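Long-range contact in sensor protein (Bacteroides thetaiotaomicron, PDB 2X7X), which binds fructose through this periplasmic domain of a hybrid two-component sensor, which probably passes the signal to a histidine kinase and a DNA-binding regulator: residues Leu183-Asp197 with Ala210-Leu224. Sequence-based numbering, arbitrary orientation.
Sequences LRRHPKIDAVYAHND and AGREKEMIFVGIDAL. With K (potassium ion), chain F; FRU (beta-D-fructofuranose), chain E.
Backbone hydrogen bonds from Ile-217 N to Asp-190 O, Val-192 N to Ile-217 O, Val-219 N to Val-192 O and Ala-194 N to Val-219 O (2.8 Å) join strands 191-194 and 217-220 in parallel, their axes 12° apart. Arg-212 reaches carbonyls at the C-terminal end of helix 172-185: NH2 donates to His-186 O (2.8 Å, 168° at the hydrogen) and NH1 to Leu-183 O (2.9 Å), both acceptors lying in the guanidinium plane. Within 210-224, a salt bridge to Glu-215 OE1 holds the guanidinium from its NE side. Leu-183 CD2 sits over the guanidinium centre, 3.7 Å above its plane. A leucine in place of Arg-212 would probably leave both carbonyls without these donors and Glu-215 without its cationic mate. In apolar packing, Met-216 CE meets Leu-183 CD2 and Ile-189 CB, and Val-192 CG2 lies alongside Phe-218 CE1 (3.6 Å). At the sugar pocket, Asn-196 ND2 donates to fructose O3 (2.8 Å) while its OD1 accepts from Ile-199 N; fructose O4 donates to Asp-222 OD1. Asp-197 OD2 accepts from Ala-223 N (2.7 Å), tying the two loops together, while its OD1 bonds to Thr-242. Helix 199-209 completes the right-handed beta-alpha-beta crossover, covering Val-192 and Phe-218; helix 110-124 packs on Ala-191 and Val-219, and strand 128-135 flanks strand 191-194.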
# COMPACT_ATOMS: atom_id res chain seq x y z
N LEU A 183 16.82 31.04 5.87
CA LEU A 183 15.76 31.81 6.51
C LEU A 183 16.24 33.23 6.87
O LEU A 183 15.57 34.22 6.56
CB LEU A 183 15.24 31.10 7.77
CG LEU A 183 14.55 29.74 7.60
CD1 LEU A 183 14.67 28.89 8.86
CD2 LEU A 183 13.10 29.93 7.18
N ARG A 184 17.40 33.30 7.51
CA ARG A 184 18.00 34.55 7.92
C ARG A 184 18.19 35.50 6.72
O ARG A 184 17.96 36.71 6.84
CB ARG A 184 19.35 34.24 8.55
CG ARG A 184 19.92 35.29 9.51
CD ARG A 184 21.31 34.86 10.02
NE ARG A 184 21.31 33.51 10.62
CZ ARG A 184 22.05 32.47 10.22
NH1 ARG A 184 22.90 32.59 9.20
NH2 ARG A 184 21.95 31.29 10.84
N ARG A 185 18.56 34.94 5.57
CA ARG A 185 18.94 35.74 4.38
C ARG A 185 17.81 35.94 3.36
O ARG A 185 17.96 36.72 2.43
CB ARG A 185 20.20 35.15 3.71
CG ARG A 185 21.46 35.27 4.58
CD ARG A 185 22.74 34.81 3.90
NE ARG A 185 22.78 33.36 3.80
CZ ARG A 185 22.48 32.68 2.69
NH1 ARG A 185 22.14 33.34 1.59
NH2 ARG A 185 22.52 31.35 2.70
N HIS A 186 16.71 35.23 3.55
CA HIS A 186 15.61 35.26 2.59
C HIS A 186 14.24 35.35 3.29
O HIS A 186 13.74 34.34 3.80
CB HIS A 186 15.66 34.03 1.66
CG HIS A 186 16.95 33.90 0.90
ND1 HIS A 186 17.33 34.80 -0.07
CD2 HIS A 186 17.93 32.98 0.97
CE1 HIS A 186 18.50 34.44 -0.57
NE2 HIS A 186 18.89 33.33 0.05
N PRO A 187 13.65 36.56 3.33
CA PRO A 187 12.33 36.76 3.97
C PRO A 187 11.15 36.06 3.28
O PRO A 187 10.13 35.79 3.92
CB PRO A 187 12.14 38.28 3.93
CG PRO A 187 13.03 38.76 2.83
CD PRO A 187 14.23 37.83 2.86
N LYS A 188 11.28 35.80 1.98
CA LYS A 188 10.21 35.15 1.25
C LYS A 188 10.68 33.81 0.68
O LYS A 188 11.42 33.77 -0.32
CB LYS A 188 9.65 36.06 0.15
CG LYS A 188 8.19 35.77 -0.20
CD LYS A 188 7.87 36.02 -1.69
CE LYS A 188 6.40 35.63 -2.02
NZ LYS A 188 6.26 34.97 -3.37
N ILE A 189 10.28 32.72 1.34
CA ILE A 189 10.51 31.37 0.85
C ILE A 189 9.18 30.60 0.77
O ILE A 189 8.47 30.45 1.77
CB ILE A 189 11.55 30.60 1.73
CG1 ILE A 189 12.90 31.34 1.77
CG2 ILE A 189 11.74 29.17 1.21
CD1 ILE A 189 13.85 30.85 2.88
N ASP A 190 8.85 30.11 -0.41
CA ASP A 190 7.56 29.44 -0.61
C ASP A 190 7.66 27.90 -0.66
O ASP A 190 6.66 27.20 -0.54
CB ASP A 190 6.86 30.01 -1.86
CG ASP A 190 6.84 31.53 -1.86
OD1 ASP A 190 6.25 32.13 -0.94
OD2 ASP A 190 7.43 32.14 -2.77
N ALA A 191 8.88 27.39 -0.81
CA ALA A 191 9.08 25.94 -0.93
C ALA A 191 10.48 25.50 -0.62
O ALA A 191 11.46 26.14 -0.99
CB ALA A 191 8.68 25.45 -2.32
N VAL A 192 10.56 24.35 0.04
CA VAL A 192 11.83 23.68 0.29
C VAL A 192 11.83 22.38 -0.50
O VAL A 192 10.92 21.57 -0.38
CB VAL A 192 12.03 23.40 1.83
CG1 VAL A 192 13.37 22.74 2.11
CG2 VAL A 192 11.90 24.70 2.59
N TYR A 193 12.86 22.21 -1.33
CA TYR A 193 13.10 20.95 -2.02
C TYR A 193 14.26 20.29 -1.32
O TYR A 193 15.38 20.79 -1.39
CB TYR A 193 13.46 21.21 -3.47
CG TYR A 193 13.90 20.00 -4.29
CD1 TYR A 193 13.57 18.68 -3.90
CD2 TYR A 193 14.61 20.19 -5.48
CE1 TYR A 193 13.97 17.59 -4.67
CE2 TYR A 193 15.01 19.11 -6.25
CZ TYR A 193 14.70 17.82 -5.86
OH TYR A 193 15.11 16.78 -6.66
N ALA A 194 13.98 19.18 -0.64
CA ALA A 194 15.00 18.43 0.07
C ALA A 194 15.24 17.12 -0.67
O ALA A 194 14.28 16.44 -1.04
CB ALA A 194 14.53 18.16 1.49
N HIS A 195 16.51 16.77 -0.88
CA HIS A 195 16.85 15.58 -1.68
C HIS A 195 16.52 14.26 -0.99
O HIS A 195 16.43 13.23 -1.66
CB HIS A 195 18.32 15.61 -2.13
CG HIS A 195 18.59 16.53 -3.29
ND1 HIS A 195 19.69 16.40 -4.11
CD2 HIS A 195 17.89 17.59 -3.77
CE1 HIS A 195 19.66 17.33 -5.04
NE2 HIS A 195 18.58 18.07 -4.85
N ASN A 196 16.35 14.26 0.32
CA ASN A 196 15.75 13.09 0.97
C ASN A 196 14.90 13.42 2.18
O ASN A 196 14.83 14.58 2.60
CB ASN A 196 16.78 11.99 1.26
CG ASN A 196 17.68 12.30 2.46
OD1 ASN A 196 17.61 13.37 3.10
ND2 ASN A 196 18.55 11.35 2.77
N ASP A 197 14.27 12.39 2.73
CA ASP A 197 13.35 12.51 3.86
C ASP A 197 14.09 12.60 5.18
O ASP A 197 13.46 12.51 6.23
CB ASP A 197 12.41 11.30 3.92
CG ASP A 197 11.48 11.21 2.73
OD1 ASP A 197 11.24 12.23 2.05
OD2 ASP A 197 10.98 10.11 2.47
N ALA A 210 11.82 29.13 13.66
CA ALA A 210 11.88 30.54 13.28
C ALA A 210 10.46 31.11 13.14
O ALA A 210 10.28 32.26 12.69
CB ALA A 210 12.70 30.73 12.01
N GLY A 211 9.47 30.32 13.55
CA GLY A 211 8.05 30.64 13.39
C GLY A 211 7.62 30.81 11.95
O GLY A 211 6.74 31.61 11.68
N ARG A 212 8.20 30.06 11.01
CA ARG A 212 7.91 30.28 9.59
C ARG A 212 7.52 29.05 8.77
O ARG A 212 7.45 29.14 7.55
CB ARG A 212 9.10 30.96 8.91
CG ARG A 212 9.28 32.42 9.24
CD ARG A 212 10.57 32.92 8.66
NE ARG A 212 10.57 32.93 7.19
CZ ARG A 212 11.61 33.30 6.43
NH1 ARG A 212 12.75 33.68 7.00
NH2 ARG A 212 11.51 33.28 5.11
N GLU A 213 7.27 27.92 9.42
CA GLU A 213 6.95 26.68 8.72
C GLU A 213 5.60 26.66 8.00
O GLU A 213 5.34 25.76 7.18
CB GLU A 213 7.04 25.48 9.68
CG GLU A 213 5.73 25.19 10.45
CD GLU A 213 5.44 26.18 11.59
OE1 GLU A 213 6.26 27.11 11.82
OE2 GLU A 213 4.39 26.00 12.25
N LYS A 214 4.73 27.61 8.29
CA LYS A 214 3.45 27.69 7.59
C LYS A 214 3.52 28.58 6.33
O LYS A 214 2.55 28.74 5.61
CB LYS A 214 2.31 28.12 8.53
CG LYS A 214 2.03 27.08 9.61
CD LYS A 214 0.99 27.54 10.65
CE LYS A 214 0.68 26.39 11.62
NZ LYS A 214 -0.65 26.49 12.29
N GLU A 215 4.70 29.14 6.07
CA GLU A 215 4.88 30.03 4.92
C GLU A 215 5.32 29.30 3.66
O GLU A 215 5.46 29.91 2.61
CB GLU A 215 5.91 31.11 5.22
CG GLU A 215 5.55 32.06 6.36
CD GLU A 215 6.66 33.06 6.66
OE1 GLU A 215 7.81 32.88 6.18
OE2 GLU A 215 6.38 34.04 7.37
N MET A 216 5.56 28.00 3.78
CA MET A 216 6.23 27.23 2.73
C MET A 216 5.83 25.77 2.77
O MET A 216 5.43 25.25 3.81
CB MET A 216 7.75 27.37 2.85
CG MET A 216 8.33 26.85 4.16
SD MET A 216 10.05 27.33 4.42
CE MET A 216 9.87 29.02 5.02
N ILE A 217 5.92 25.11 1.62
CA ILE A 217 5.69 23.67 1.54
C ILE A 217 7.03 22.94 1.59
O ILE A 217 8.08 23.52 1.26
CB ILE A 217 4.96 23.28 0.23
CG1 ILE A 217 5.80 23.68 -0.99
CG2 ILE A 217 3.51 23.84 0.22
CD1 ILE A 217 5.46 22.90 -2.22
N PHE A 218 6.99 21.67 2.00
CA PHE A 218 8.19 20.84 2.11
C PHE A 218 8.07 19.59 1.25
O PHE A 218 7.10 18.83 1.36
CB PHE A 218 8.48 20.46 3.57
CG PHE A 218 8.83 21.64 4.44
CD1 PHE A 218 10.16 21.98 4.69
CD2 PHE A 218 7.82 22.46 4.97
CE1 PHE A 218 10.48 23.11 5.48
CE2 PHE A 218 8.13 23.58 5.76
CZ PHE A 218 9.45 23.90 6.01
N VAL A 219 9.07 19.39 0.38
CA VAL A 219 9.10 18.20 -0.48
C VAL A 219 10.40 17.42 -0.30
O VAL A 219 11.48 18.00 -0.29
CB VAL A 219 8.85 18.54 -1.97
CG1 VAL A 219 8.72 17.27 -2.77
CG2 VAL A 219 7.59 19.39 -2.13
N GLY A 220 10.27 16.11 -0.14
CA GLY A 220 11.43 15.24 0.06
C GLY A 220 11.40 14.06 -0.88
O GLY A 220 10.52 13.96 -1.74
N ILE A 221 12.38 13.17 -0.75
CA ILE A 221 12.45 11.97 -1.58
C ILE A 221 12.76 10.78 -0.68
O ILE A 221 13.50 10.93 0.29
CB ILE A 221 13.52 12.09 -2.68
CG1 ILE A 221 13.23 13.29 -3.59
CG2 ILE A 221 13.56 10.83 -3.53
CD1 ILE A 221 14.38 13.72 -4.48
N ASP A 222 12.15 9.63 -0.98
CA ASP A 222 12.46 8.32 -0.40
C ASP A 222 11.16 7.59 -0.09
O ASP A 222 10.95 6.47 -0.56
CB ASP A 222 13.34 8.39 0.86
CG ASP A 222 14.83 8.48 0.55
OD1 ASP A 222 15.27 8.17 -0.58
OD2 ASP A 222 15.58 8.88 1.46
N ALA A 223 10.30 8.25 0.69
CA ALA A 223 8.96 7.73 1.04
C ALA A 223 8.95 6.34 1.69
O ALA A 223 8.16 5.49 1.30
CB ALA A 223 8.03 7.75 -0.20
N LEU A 224 9.83 6.12 2.67
CA LEU A 224 9.84 4.86 3.43
C LEU A 224 8.67 4.78 4.40
O LEU A 224 8.24 5.81 4.92
CB LEU A 224 11.14 4.72 4.23
CG LEU A 224 12.49 4.57 3.52
CD1 LEU A 224 13.67 4.72 4.50
CD2 LEU A 224 12.56 3.25 2.79
K K F . 4.03 23.81 5.80
C1 FRU E . 20.12 6.35 1.55
C2 FRU E . 20.04 7.68 0.82
C3 FRU E . 18.60 8.06 0.50
C4 FRU E . 18.74 8.68 -0.88
C5 FRU E . 19.78 7.77 -1.51
C6 FRU E . 20.56 8.38 -2.67
O1 FRU E . 21.41 6.21 2.14
O2 FRU E . 20.70 8.67 1.61
O3 FRU E . 18.01 8.93 1.48
O4 FRU E . 17.50 8.72 -1.60
O5 FRU E . 20.70 7.54 -0.43
O6 FRU E . 21.42 7.37 -3.25
O HOH W 1 11.23 8.17 3.97
O HOH W 2 1.96 21.27 6.65